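PDB 3SFW: dihydropyrimidinase from Brevibacillus agri, which catalyses the reversible hydrolytic ring opening of dihydropyrimidines, as a zinc-dependent hydrolase of the amidohydrolase family. Local coordinates for residues T9-S14 with I359-F364; A80-G85 with F436-K441; R345-F350 with M421-D426; V394-T399 with G425-V430. All blocks are in the same frame, centred on the assembly; numbering follows the deposited sequence.

Interaction 1: T9-S14 with I359-F364; sequences TVVTAS and ISLNQF
Val-11 lays its two methyl groups against the side chain of Leu-361, in the first turn of the helix. CG1 of Val-11 meets CG of Leu-361 at 3.6 Å. Its other branch, CG2, lies 3.7 Å from CD2 of Leu-361. The two side chains cross at about a right angle. Leu-361 has CG anti to its own nitrogen (chi1 -179°), which carries the branched end toward the valine. Beside this apolar patch the chain leaves strand 9-11 and passes the helix start by its backbone. CB of Asn-362 comes within 3.4 Å of the carbonyl O of Ala-13. A CA-H...O contact runs the other way, with CA of Ala-13 3.6 Å from O of Asn-362.

The helix begins with a capping box. Ser-360 is the N-cap. Its OG accepts from N of Gln-363 at 3.0 Å, and OE1 of Gln-363 accepts from N of Ser-360, also at 3.0 Å. This fixes the first turn on which Leu-361 and Asn-362 are carried. Strand 9-11, which lies between strands 16-18 and 49-59 in the large mixed sheet, is joined here to helix 361-376. Val-11 also touches Val-365, one turn further along the helix, and Tyr-49 on the neighbouring strand. A second subunit adjoins the contact: Ser-360 OG is hydrogen-bonded to O of Pro-461 of that subunit, and Ala-13 packs on its Ser-14.

Interaction 2: A80-G85 with F436-K441; sequences AAAFGG and FVVRNK
This is a small, largely buried apolar contact between the C-terminal end of helix 74-83 and the bulged strand 435-439. Ala-82 and Phe-83 supply the helix side. CB of Ala-82 meets CG1 of Val-437 at 3.6 Å. The same methyl lies 4.2 Å from CG2 of Val-438. Phe-83 turns its ring so that one face lies over Val-438. CG2 of Val-438 sits 4.0 Å from the ring centroid, only 13° off the ring normal, a CH-pi contact. CG1 of Val-438 reaches the rim on the CD2 and CE2 side. At the ring edge, CE2 of Phe-83 is 3.5 Å from the carbonyl O of Lys-441.

Two valines can meet the helix in succession because they form a classic beta bulge: Val-437 and Val-438 both face Val-430 of strand 422-432. In Val-438, CG1 stands opposite the backbone nitrogen (chi1 174°), and CG2 is left to cover the ring. The helix ends just here in a Schellman motif. Gly-85 takes positive phi, and its N bonds back to O of Ala-82 at 3.0 Å. With an alanine in place of Phe-83, Val-438 CG2 would probably lose its aromatic cover, and a gap would be likely to open beside the Lys-441 backbone. The ring also stacks with that of His-410 and touches Phe-443. Lys-441 sends its NZ away from the helix to a salt bridge with Asp-426.

Interaction 3: R345-F350 with M421-D426; sequences RMTILF and MQVHGD
With chi1 at -63°, Thr-347 holds CG2 anti to its backbone nitrogen and points this methyl at the strand. Phe-350 likewise has CG anti to its nitrogen (chi1 176°), which swings the ring toward the backbone at Gly-425. CG2 of Thr-347 lies 3.6 Å from CG2 of Val-423, and the two side chains meet at about a right angle. The same methyl is 3.6 Å from the carbonyl O of Gly-425. Ile-348 adds a looser touch: its CG1 is 4.2 Å from CE of Met-421, at the end of an extended side chain.

The ring of Phe-350 meets the strand with its edge. CD2 of Phe-350 is 3.4 Å from O of His-424, which lies near the ring plane. This carbonyl is buried and has no hydrogen-bond partner in the model. Gly-425 suits the close approach. A CB there would stand 3.2 Å from Phe-350 CD2, and the backbone angles alone already call for glycine.

The strand is gripped at other points: N of His-424 bonds to Ser-351 OG, and O of Gly-425 to NE of Arg-402. Helix 345-354 thus crosses strand 422-432, the short axes 7.7 Å apart at 110°, as helix-on-sheet packing. Strand 393-403 runs beside strand 422-432 in the sheet, and Phe-364 of helix 361-376 packs on Met-346, Leu-349 and Phe-350.

Interaction 4: V394-T399 with G425-V430; sequences VLFDPT and GDVISV
The carbonyl O of Leu-395 takes two backbone donors from the opposite strand. N of Ile-428 binds it at 2.9 Å, nearly along the C=O axis; N of Ser-429 adds a weak bond at 3.4 Å. This is a classic beta bulge, with Ile-428 and Ser-429 both facing Leu-395, and it shifts the register by one. Leu-395 N closes the pair by donating to Ser-429 O at 2.8 Å. Beyond the bulge, Asp-397 and Asp-426 form a hydrogen-bonded antiparallel pair. N of Asp-397 donates to O of Asp-426 at 2.9 Å, and N of Asp-426 returns a bond to O of Asp-397.

Val-394, Phe-396 and Val-427 share one face of the sheet. CG1 of Val-394 meets CG1 of Val-427 at 3.9 Å. Chi1 of Phe-396 (-175°) sets CG anti to the nitrogen and brings the ring up to Gly-425 and Val-427 of the neighbouring strand. Val-427 CG2 sits at the ring edge, and Asp-426 N stands over one face. The ring tip, CZ, is 3.5 Å from CA of Gly-425, where any side chain would clash with it. A serine in place of Phe-396 would probably leave a gap beside Gly-425 and Val-427. On the other face, CB of Asp-397 touches CG1 of Ile-428 at 3.9 Å. Asp-397 also forms an Asx turn: its OD1 accepts from N and OG1 of Thr-399.

Strand 393-403 lies between strands 49-59 and 422-432, and strand 435-439 flanks the latter. Helix 345-354 covers the Phe-396 face, where Phe-350 meets Phe-396 edge-to-face.

Overall arrangement
From the N terminus, segment 9-14 waits some 345 residues for its partner 359-364, and interaction 1 joins an early strand to helix 361-376. Interaction 2 opens at 80-85 and closes at 436-441, so it crosses interaction 1. Interaction 3 opens at 345-350, inside the loop of interaction 1, and closes at 421-426, crossing it too. Interaction 4 opens only after interaction 1 has closed. Interactions 3 and 4 both nest within the loop of interaction 2 and share Gly-425 and Asp-426. All four reach the same large mixed sheet. The Lys-441 to Asp-426 salt bridge links interaction 2 to interactions 3 and 4, while Phe-364 packs interaction 1 against interaction 3.

Interaction 1: T9-S14 with I359-F364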
loop_
_atom_site.group_PDB
_atom_site.type_symbol
_atom_site.label_atom_id
_atom_site.label_comp_id
_atom_site.label_asym_id
_atom_site.label_seq_id
_atom_site.Cartn_x
_atom_site.Cartn_y
_atom_site.Cartn_z
ATOM N N THR A 9 -9.746 -30.158 30.189
ATOM C CA THR A 9 -10.125 -29.697 28.828
ATOM C C THR A 9 -8.865 -29.484 27.993
ATOM O O THR A 9 -8.019 -28.660 28.339
ATOM C CB THR A 9 -10.898 -28.422 28.921
ATOM O OG1 THR A 9 -12.025 -28.637 29.773
ATOM C CG2 THR A 9 -11.402 -27.949 27.518
ATOM N N VAL A 10 -8.692 -30.333 26.980
ATOM C CA VAL A 10 -7.554 -30.226 26.037
ATOM C C VAL A 10 -7.803 -29.075 25.055
ATOM O O VAL A 10 -8.866 -28.986 24.467
ATOM C CB VAL A 10 -7.393 -31.545 25.241
ATOM C CG1 VAL A 10 -6.179 -31.463 24.193
ATOM C CG2 VAL A 10 -7.192 -32.711 26.245
ATOM N N VAL A 11 -6.815 -28.195 24.895
ATOM C CA VAL A 11 -6.914 -27.120 23.907
ATOM C C VAL A 11 -5.639 -27.184 23.127
ATOM O O VAL A 11 -4.547 -27.195 23.707
ATOM C CB VAL A 11 -6.953 -25.717 24.570
ATOM C CG1 VAL A 11 -7.043 -24.619 23.467
ATOM C CG2 VAL A 11 -8.108 -25.624 25.541
ATOM N N THR A 12 -5.749 -27.305 21.812
ATOM C CA THR A 12 -4.553 -27.277 20.973
ATOM C C THR A 12 -4.751 -26.158 19.947
ATOM O O THR A 12 -5.617 -25.286 20.123
ATOM C CB THR A 12 -4.329 -28.597 20.241
ATOM O OG1 THR A 12 -5.392 -28.783 19.296
ATOM C CG2 THR A 12 -4.263 -29.830 21.231
ATOM N N ALA A 13 -3.916 -26.133 18.911
ATOM C CA ALA A 13 -4.033 -25.033 17.949
ATOM C C ALA A 13 -5.312 -25.145 17.148
ATOM O O ALA A 13 -5.751 -24.145 16.564
ATOM C CB ALA A 13 -2.808 -24.948 17.031
ATOM N N SER A 14 -5.839 -26.370 17.016
ATOM C CA SER A 14 -7.116 -26.568 16.322
ATOM C C SER A 14 -8.276 -26.909 17.277
ATOM O O SER A 14 -9.360 -26.294 17.236
ATOM C CB SER A 14 -6.972 -27.609 15.214
ATOM O OG SER A 14 -6.231 -28.778 15.651
ATOM N N ILE A 359 -6.848 -12.438 20.791
ATOM C CA ILE A 359 -6.585 -13.649 20.019
ATOM C C ILE A 359 -7.505 -14.715 20.617
ATOM O O ILE A 359 -7.892 -14.578 21.772
ATOM C CB ILE A 359 -5.118 -14.140 20.181
ATOM C CG1 ILE A 359 -4.695 -14.120 21.668
ATOM C CG2 ILE A 359 -4.112 -13.227 19.398
ATOM C CD1 ILE A 359 -3.252 -14.781 21.873
ATOM N N SER A 360 -7.753 -15.822 19.894
ATOM C CA SER A 360 -8.541 -16.925 20.472
ATOM C C SER A 360 -7.677 -17.852 21.343
ATOM O O SER A 360 -6.450 -17.820 21.267
ATOM C CB SER A 360 -9.239 -17.751 19.400
ATOM O OG SER A 360 -8.319 -18.495 18.645
ATOM N N LEU A 361 -8.320 -18.696 22.152
ATOM C CA LEU A 361 -7.563 -19.640 22.970
ATOM C C LEU A 361 -6.802 -20.607 22.047
ATOM O O LEU A 361 -5.663 -20.975 22.334
ATOM C CB LEU A 361 -8.505 -20.424 23.902
ATOM C CG LEU A 361 -7.828 -21.429 24.827
ATOM C CD1 LEU A 361 -6.726 -20.768 25.630
ATOM C CD2 LEU A 361 -8.857 -22.029 25.765
ATOM N N ASN A 362 -7.401 -21.000 20.895
ATOM C CA ASN A 362 -6.664 -21.890 19.982
ATOM C C ASN A 362 -5.480 -21.157 19.348
ATOM O O ASN A 362 -4.371 -21.725 19.239
ATOM C CB ASN A 362 -7.565 -22.450 18.853
ATOM C CG ASN A 362 -8.653 -23.369 19.373
ATOM O OD1 ASN A 362 -8.383 -24.458 19.971
ATOM N ND2 ASN A 362 -9.888 -22.926 19.221
ATOM N N GLN A 363 -5.682 -19.896 18.971
ATOM C CA GLN A 363 -4.558 -19.105 18.457
ATOM C C GLN A 363 -3.421 -18.974 19.468
ATOM O O GLN A 363 -2.260 -19.021 19.073
ATOM C CB GLN A 363 -4.981 -17.718 17.984
ATOM C CG GLN A 363 -5.865 -17.769 16.709
ATOM C CD GLN A 363 -6.247 -16.353 16.263
ATOM O OE1 GLN A 363 -6.612 -15.515 17.098
ATOM N NE2 GLN A 363 -6.077 -16.063 14.965
ATOM N N PHE A 364 -3.757 -18.778 20.745
ATOM C CA PHE A 364 -2.767 -18.692 21.850
ATOM C C PHE A 364 -1.879 -19.942 21.820
ATOM O O PHE A 364 -0.669 -19.839 21.864
ATOM C CB PHE A 364 -3.510 -18.541 23.204
ATOM C CG PHE A 364 -2.668 -18.877 24.410
ATOM C CD1 PHE A 364 -1.788 -17.944 24.925
ATOM C CD2 PHE A 364 -2.781 -20.115 25.030
ATOM C CE1 PHE A 364 -1.004 -18.228 26.065
ATOM C CE2 PHE A 364 -2.066 -20.394 26.214
ATOM C CZ PHE A 364 -1.129 -19.447 26.699
#

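Interaction 2: A80-G85 with F436-K441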
loop_
_atom_site.group_PDB
_atom_site.type_symbol
_atom_site.label_atom_id
_atom_site.label_comp_id
_atom_site.label_asym_id
_atom_site.label_seq_id
_atom_site.Cartn_x
_atom_site.Cartn_y
_atom_site.Cartn_z
ATOM N N ALA A 80 12.931 -21.661 35.165
ATOM C CA ALA A 80 12.013 -20.531 35.149
ATOM C C ALA A 80 11.019 -20.679 33.965
ATOM O O ALA A 80 9.835 -20.447 34.102
ATOM C CB ALA A 80 12.818 -19.230 35.014
ATOM N N ALA A 81 11.518 -21.127 32.824
ATOM C CA ALA A 81 10.639 -21.385 31.667
ATOM C C ALA A 81 9.570 -22.392 32.071
ATOM O O ALA A 81 8.377 -22.186 31.794
ATOM C CB ALA A 81 11.464 -21.947 30.481
ATOM N N ALA A 82 9.985 -23.474 32.724
ATOM C CA ALA A 82 9.023 -24.530 33.099
ATOM C C ALA A 82 7.981 -23.983 34.092
ATOM O O ALA A 82 6.782 -24.229 33.953
ATOM C CB ALA A 82 9.758 -25.756 33.716
ATOM N N PHE A 83 8.418 -23.206 35.087
ATOM C CA PHE A 83 7.420 -22.638 35.996
ATOM C C PHE A 83 6.420 -21.773 35.216
ATOM O O PHE A 83 5.343 -21.489 35.737
ATOM C CB PHE A 83 8.078 -21.825 37.100
ATOM C CG PHE A 83 8.473 -22.661 38.300
ATOM C CD1 PHE A 83 9.820 -22.992 38.511
ATOM C CD2 PHE A 83 7.506 -23.091 39.222
ATOM C CE1 PHE A 83 10.203 -23.709 39.653
ATOM C CE2 PHE A 83 7.863 -23.878 40.342
ATOM C CZ PHE A 83 9.217 -24.150 40.578
ATOM N N GLY A 84 6.894 -21.183 34.102
ATOM C CA GLY A 84 6.111 -20.279 33.259
ATOM C C GLY A 84 5.304 -20.982 32.166
ATOM O O GLY A 84 4.645 -20.317 31.370
ATOM N N GLY A 85 5.325 -22.310 32.190
ATOM C CA GLY A 85 4.502 -23.131 31.241
ATOM C C GLY A 85 5.170 -23.385 29.910
ATOM O O GLY A 85 4.505 -23.779 28.940
ATOM N N PHE A 436 7.080 -35.214 35.435
ATOM C CA PHE A 436 6.787 -33.892 35.997
ATOM C C PHE A 436 8.066 -33.097 36.165
ATOM O O PHE A 436 9.090 -33.656 36.634
ATOM C CB PHE A 436 6.118 -34.021 37.351
ATOM C CG PHE A 436 4.657 -34.357 37.273
ATOM C CD1 PHE A 436 4.229 -35.651 37.545
ATOM C CD2 PHE A 436 3.723 -33.366 36.962
ATOM C CE1 PHE A 436 2.870 -35.968 37.444
ATOM C CE2 PHE A 436 2.390 -33.651 36.883
ATOM C CZ PHE A 436 1.947 -34.940 37.151
ATOM N N VAL A 437 8.003 -31.813 35.799
ATOM C CA VAL A 437 9.097 -30.836 36.057
ATOM C C VAL A 437 8.621 -29.906 37.177
ATOM O O VAL A 437 9.366 -29.574 38.130
ATOM C CB VAL A 437 9.401 -29.977 34.769
ATOM C CG1 VAL A 437 10.577 -28.947 35.048
ATOM C CG2 VAL A 437 9.794 -30.955 33.597
ATOM N N VAL A 438 7.381 -29.437 37.033
ATOM C CA VAL A 438 6.694 -28.701 38.086
ATOM C C VAL A 438 5.412 -29.478 38.423
ATOM O O VAL A 438 4.702 -29.969 37.531
ATOM C CB VAL A 438 6.326 -27.265 37.560
ATOM C CG1 VAL A 438 5.459 -26.503 38.588
ATOM C CG2 VAL A 438 7.599 -26.479 37.220
ATOM N N ARG A 439 5.127 -29.649 39.703
ATOM C CA ARG A 439 3.874 -30.268 40.091
ATOM C C ARG A 439 3.294 -29.476 41.235
ATOM O O ARG A 439 3.999 -29.231 42.232
ATOM C CB ARG A 439 4.106 -31.702 40.513
ATOM C CG ARG A 439 2.775 -32.476 40.702
ATOM C CD ARG A 439 3.042 -33.935 40.901
ATOM N NE ARG A 439 1.811 -34.722 40.885
ATOM C CZ ARG A 439 1.809 -36.047 40.836
ATOM N NH1 ARG A 439 2.958 -36.699 40.794
ATOM N NH2 ARG A 439 0.681 -36.710 40.845
ATOM N N ASN A 440 2.063 -28.991 41.055
ATOM C CA ASN A 440 1.449 -28.088 42.037
ATOM C C ASN A 440 2.382 -26.966 42.464
ATOM O O ASN A 440 2.510 -26.644 43.667
ATOM C CB ASN A 440 0.938 -28.916 43.236
ATOM C CG ASN A 440 -0.150 -29.855 42.822
ATOM O OD1 ASN A 440 -1.095 -29.429 42.181
ATOM N ND2 ASN A 440 0.004 -31.150 43.103
ATOM N N LYS A 441 2.969 -26.318 41.470
ATOM C CA LYS A 441 3.791 -25.129 41.662
ATOM C C LYS A 441 5.071 -25.389 42.492
ATOM O O LYS A 441 5.680 -24.448 42.972
ATOM C CB LYS A 441 2.968 -23.931 42.213
ATOM C CG LYS A 441 1.857 -23.469 41.221
ATOM C CD LYS A 441 0.857 -22.549 41.887
ATOM C CE LYS A 441 1.388 -21.157 41.900
ATOM N NZ LYS A 441 0.321 -20.305 42.510
#

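Interaction 3: R345-F350 with M421-D426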
loop_
_atom_site.group_PDB
_atom_site.type_symbol
_atom_site.label_atom_id
_atom_site.label_comp_id
_atom_site.label_asym_id
_atom_site.label_seq_id
_atom_site.Cartn_x
_atom_site.Cartn_y
_atom_site.Cartn_z
ATOM N N ARG A 345 5.877 -15.260 29.708
ATOM C CA ARG A 345 5.406 -15.227 28.292
ATOM C C ARG A 345 4.003 -15.863 28.156
ATOM O O ARG A 345 3.088 -15.242 27.547
ATOM C CB ARG A 345 6.393 -15.970 27.353
ATOM C CG ARG A 345 5.886 -16.035 25.883
ATOM C CD ARG A 345 6.898 -16.806 24.982
ATOM N NE ARG A 345 7.020 -18.188 25.416
ATOM C CZ ARG A 345 6.725 -19.252 24.669
ATOM N NH1 ARG A 345 6.300 -19.092 23.406
ATOM N NH2 ARG A 345 6.838 -20.480 25.203
ATOM N N MET A 346 3.834 -17.101 28.632
ATOM C CA MET A 346 2.557 -17.821 28.415
ATOM C C MET A 346 1.404 -17.085 29.123
ATOM O O MET A 346 0.307 -16.894 28.533
ATOM C CB MET A 346 2.642 -19.252 28.943
ATOM C CG MET A 346 3.624 -20.150 28.183
ATOM S SD MET A 346 3.037 -20.555 26.537
ATOM C CE MET A 346 1.831 -21.792 26.895
ATOM N N THR A 347 1.605 -16.752 30.409
ATOM C CA THR A 347 0.508 -16.133 31.193
ATOM C C THR A 347 0.090 -14.759 30.664
ATOM O O THR A 347 -1.114 -14.473 30.554
ATOM C CB THR A 347 0.821 -16.016 32.700
ATOM O OG1 THR A 347 0.980 -17.335 33.241
ATOM C CG2 THR A 347 -0.396 -15.359 33.422
ATOM N N ILE A 348 1.055 -13.955 30.242
ATOM C CA ILE A 348 0.732 -12.649 29.658
ATOM C C ILE A 348 -0.081 -12.799 28.374
ATOM O O ILE A 348 -1.061 -12.087 28.171
ATOM C CB ILE A 348 1.988 -11.809 29.437
ATOM C CG1 ILE A 348 2.551 -11.424 30.829
ATOM C CG2 ILE A 348 1.702 -10.570 28.591
ATOM C CD1 ILE A 348 3.868 -10.658 30.742
ATOM N N LEU A 349 0.329 -13.706 27.514
ATOM C CA LEU A 349 -0.411 -13.930 26.265
ATOM C C LEU A 349 -1.840 -14.425 26.555
ATOM O O LEU A 349 -2.783 -14.010 25.910
ATOM C CB LEU A 349 0.347 -14.897 25.319
ATOM C CG LEU A 349 1.326 -14.155 24.331
ATOM C CD1 LEU A 349 0.568 -13.451 23.254
ATOM C CD2 LEU A 349 2.208 -13.119 24.990
ATOM N N PHE A 350 -1.994 -15.265 27.563
ATOM C CA PHE A 350 -3.357 -15.728 27.910
ATOM C C PHE A 350 -4.147 -14.544 28.493
ATOM O O PHE A 350 -5.296 -14.282 28.114
ATOM C CB PHE A 350 -3.292 -16.861 28.933
ATOM C CG PHE A 350 -4.661 -17.304 29.400
ATOM C CD1 PHE A 350 -5.482 -18.089 28.573
ATOM C CD2 PHE A 350 -5.160 -16.856 30.606
ATOM C CE1 PHE A 350 -6.776 -18.457 28.989
ATOM C CE2 PHE A 350 -6.461 -17.213 31.030
ATOM C CZ PHE A 350 -7.266 -17.997 30.207
ATOM N N MET A 421 1.961 -6.335 37.749
ATOM C CA MET A 421 0.921 -6.621 36.741
ATOM C C MET A 421 -0.098 -7.627 37.234
ATOM O O MET A 421 0.250 -8.719 37.669
ATOM C CB MET A 421 1.553 -7.144 35.437
ATOM C CG MET A 421 0.548 -7.201 34.282
ATOM S SD MET A 421 1.496 -7.861 32.892
ATOM C CE MET A 421 0.170 -8.102 31.694
ATOM N N GLN A 422 -1.375 -7.273 37.176
ATOM C CA GLN A 422 -2.415 -8.250 37.517
ATOM C C GLN A 422 -2.718 -9.135 36.311
ATOM O O GLN A 422 -3.041 -8.630 35.235
ATOM C CB GLN A 422 -3.702 -7.537 37.916
ATOM C CG GLN A 422 -3.457 -6.486 38.960
ATOM C CD GLN A 422 -3.056 -7.098 40.232
ATOM O OE1 GLN A 422 -1.893 -6.999 40.638
ATOM N NE2 GLN A 422 -3.986 -7.837 40.858
ATOM N N VAL A 423 -2.733 -10.442 36.530
ATOM C CA VAL A 423 -3.112 -11.395 35.464
ATOM C C VAL A 423 -4.097 -12.412 35.984
ATOM O O VAL A 423 -4.195 -12.649 37.207
ATOM C CB VAL A 423 -1.873 -12.142 34.928
ATOM C CG1 VAL A 423 -0.880 -11.121 34.312
ATOM C CG2 VAL A 423 -1.201 -12.962 36.053
ATOM N N HIS A 424 -4.813 -13.058 35.068
ATOM C CA HIS A 424 -5.447 -14.330 35.376
ATOM C C HIS A 424 -4.715 -15.446 34.681
ATOM O O HIS A 424 -4.311 -15.302 33.521
ATOM C CB HIS A 424 -6.895 -14.336 34.866
ATOM C CG HIS A 424 -7.780 -13.372 35.583
ATOM N ND1 HIS A 424 -8.918 -13.767 36.250
ATOM C CD2 HIS A 424 -7.672 -12.036 35.765
ATOM C CE1 HIS A 424 -9.471 -12.712 36.825
ATOM N NE2 HIS A 424 -8.746 -11.646 36.530
ATOM N N GLY A 425 -4.667 -16.588 35.338
ATOM C CA GLY A 425 -4.064 -17.799 34.777
ATOM C C GLY A 425 -2.849 -18.182 35.604
ATOM O O GLY A 425 -2.064 -17.338 35.970
ATOM N N ASP A 426 -2.769 -19.453 35.983
ATOM C CA ASP A 426 -1.667 -19.941 36.808
ATOM C C ASP A 426 -1.237 -21.301 36.229
ATOM O O ASP A 426 -2.068 -22.176 35.945
ATOM C CB ASP A 426 -2.151 -20.069 38.279
ATOM C CG ASP A 426 -1.000 -20.044 39.307
ATOM O OD1 ASP A 426 0.131 -19.653 38.960
ATOM O OD2 ASP A 426 -1.256 -20.400 40.484
#

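Interaction 4: V394-T399 with G425-V430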
loop_
_atom_site.group_PDB
_atom_site.type_symbol
_atom_site.label_atom_id
_atom_site.label_comp_id
_atom_site.label_asym_id
_atom_site.label_seq_id
_atom_site.Cartn_x
_atom_site.Cartn_y
_atom_site.Cartn_z
ATOM N N VAL A 394 1.046 -28.823 29.865
ATOM C CA VAL A 394 0.861 -27.891 30.980
ATOM C C VAL A 394 -0.556 -28.019 31.501
ATOM O O VAL A 394 -1.519 -27.982 30.718
ATOM C CB VAL A 394 1.112 -26.444 30.518
ATOM C CG1 VAL A 394 0.829 -25.468 31.655
ATOM C CG2 VAL A 394 2.561 -26.307 30.044
ATOM N N LEU A 395 -0.703 -28.161 32.829
ATOM C CA LEU A 395 -1.999 -28.049 33.444
ATOM C C LEU A 395 -2.162 -26.603 33.894
ATOM O O LEU A 395 -1.373 -26.122 34.722
ATOM C CB LEU A 395 -2.089 -28.989 34.668
ATOM C CG LEU A 395 -1.938 -30.497 34.408
ATOM C CD1 LEU A 395 -2.509 -31.304 35.585
ATOM C CD2 LEU A 395 -2.496 -30.927 33.144
ATOM N N PHE A 396 -3.116 -25.888 33.273
ATOM C CA PHE A 396 -3.211 -24.426 33.418
ATOM C C PHE A 396 -4.586 -24.064 33.997
ATOM O O PHE A 396 -5.638 -24.531 33.489
ATOM C CB PHE A 396 -3.032 -23.779 32.026
ATOM C CG PHE A 396 -2.997 -22.283 32.054
ATOM C CD1 PHE A 396 -1.786 -21.601 32.297
ATOM C CD2 PHE A 396 -4.138 -21.547 31.735
ATOM C CE1 PHE A 396 -1.749 -20.207 32.313
ATOM C CE2 PHE A 396 -4.090 -20.141 31.696
ATOM C CZ PHE A 396 -2.903 -19.479 31.975
ATOM N N ASP A 397 -4.588 -23.332 35.116
ATOM C CA ASP A 397 -5.832 -22.883 35.743
ATOM C C ASP A 397 -6.168 -21.447 35.345
ATOM O O ASP A 397 -5.511 -20.500 35.740
ATOM C CB ASP A 397 -5.765 -23.041 37.275
ATOM C CG ASP A 397 -7.087 -22.723 37.968
ATOM O OD1 ASP A 397 -7.943 -22.072 37.352
ATOM O OD2 ASP A 397 -7.261 -23.124 39.157
ATOM N N PRO A 398 -7.143 -21.293 34.436
ATOM C CA PRO A 398 -7.388 -19.969 33.838
ATOM C C PRO A 398 -8.079 -18.982 34.818
ATOM O O PRO A 398 -8.187 -17.784 34.527
ATOM C CB PRO A 398 -8.313 -20.303 32.654
ATOM C CG PRO A 398 -9.074 -21.545 33.136
ATOM C CD PRO A 398 -8.085 -22.329 33.950
ATOM N N THR A 399 -8.531 -19.479 35.966
ATOM C CA THR A 399 -9.369 -18.645 36.886
ATOM C C THR A 399 -8.568 -17.891 37.966
ATOM O O THR A 399 -9.045 -16.905 38.530
ATOM C CB THR A 399 -10.442 -19.511 37.608
ATOM O OG1 THR A 399 -9.817 -20.416 38.510
ATOM C CG2 THR A 399 -11.252 -20.284 36.602
ATOM N N GLY A 425 -4.667 -16.588 35.338
ATOM C CA GLY A 425 -4.064 -17.799 34.777
ATOM C C GLY A 425 -2.849 -18.182 35.604
ATOM O O GLY A 425 -2.064 -17.338 35.970
ATOM N N ASP A 426 -2.769 -19.453 35.983
ATOM C CA ASP A 426 -1.667 -19.941 36.808
ATOM C C ASP A 426 -1.237 -21.301 36.229
ATOM O O ASP A 426 -2.068 -22.176 35.945
ATOM C CB ASP A 426 -2.151 -20.069 38.279
ATOM C CG ASP A 426 -1.000 -20.044 39.307
ATOM O OD1 ASP A 426 0.131 -19.653 38.960
ATOM O OD2 ASP A 426 -1.256 -20.400 40.484
ATOM N N VAL A 427 0.068 -21.445 36.012
ATOM C CA VAL A 427 0.664 -22.746 35.627
ATOM C C VAL A 427 0.774 -23.666 36.846
ATOM O O VAL A 427 1.529 -23.375 37.802
ATOM C CB VAL A 427 2.051 -22.516 34.978
ATOM C CG1 VAL A 427 2.755 -23.848 34.684
ATOM C CG2 VAL A 427 1.870 -21.675 33.654
ATOM N N ILE A 428 -0.045 -24.710 36.870
ATOM C CA ILE A 428 -0.106 -25.570 38.063
ATOM C C ILE A 428 0.926 -26.683 38.000
ATOM O O ILE A 428 1.718 -26.845 38.933
ATOM C CB ILE A 428 -1.507 -26.174 38.249
ATOM C CG1 ILE A 428 -2.558 -25.045 38.275
ATOM C CG2 ILE A 428 -1.554 -27.148 39.489
ATOM C CD1 ILE A 428 -2.323 -23.972 39.362
ATOM N N SER A 429 0.894 -27.479 36.923
ATOM C CA SER A 429 1.851 -28.569 36.750
ATOM C C SER A 429 2.363 -28.603 35.314
ATOM O O SER A 429 1.665 -28.164 34.406
ATOM C CB SER A 429 1.194 -29.890 37.109
ATOM O OG SER A 429 0.798 -29.819 38.475
ATOM N N VAL A 430 3.583 -29.109 35.140
ATOM C CA VAL A 430 4.259 -29.111 33.838
ATOM C C VAL A 430 4.953 -30.448 33.672
ATOM O O VAL A 430 5.796 -30.838 34.500
ATOM C CB VAL A 430 5.292 -27.982 33.760
ATOM C CG1 VAL A 430 6.049 -28.001 32.414
ATOM C CG2 VAL A 430 4.627 -26.625 34.010
#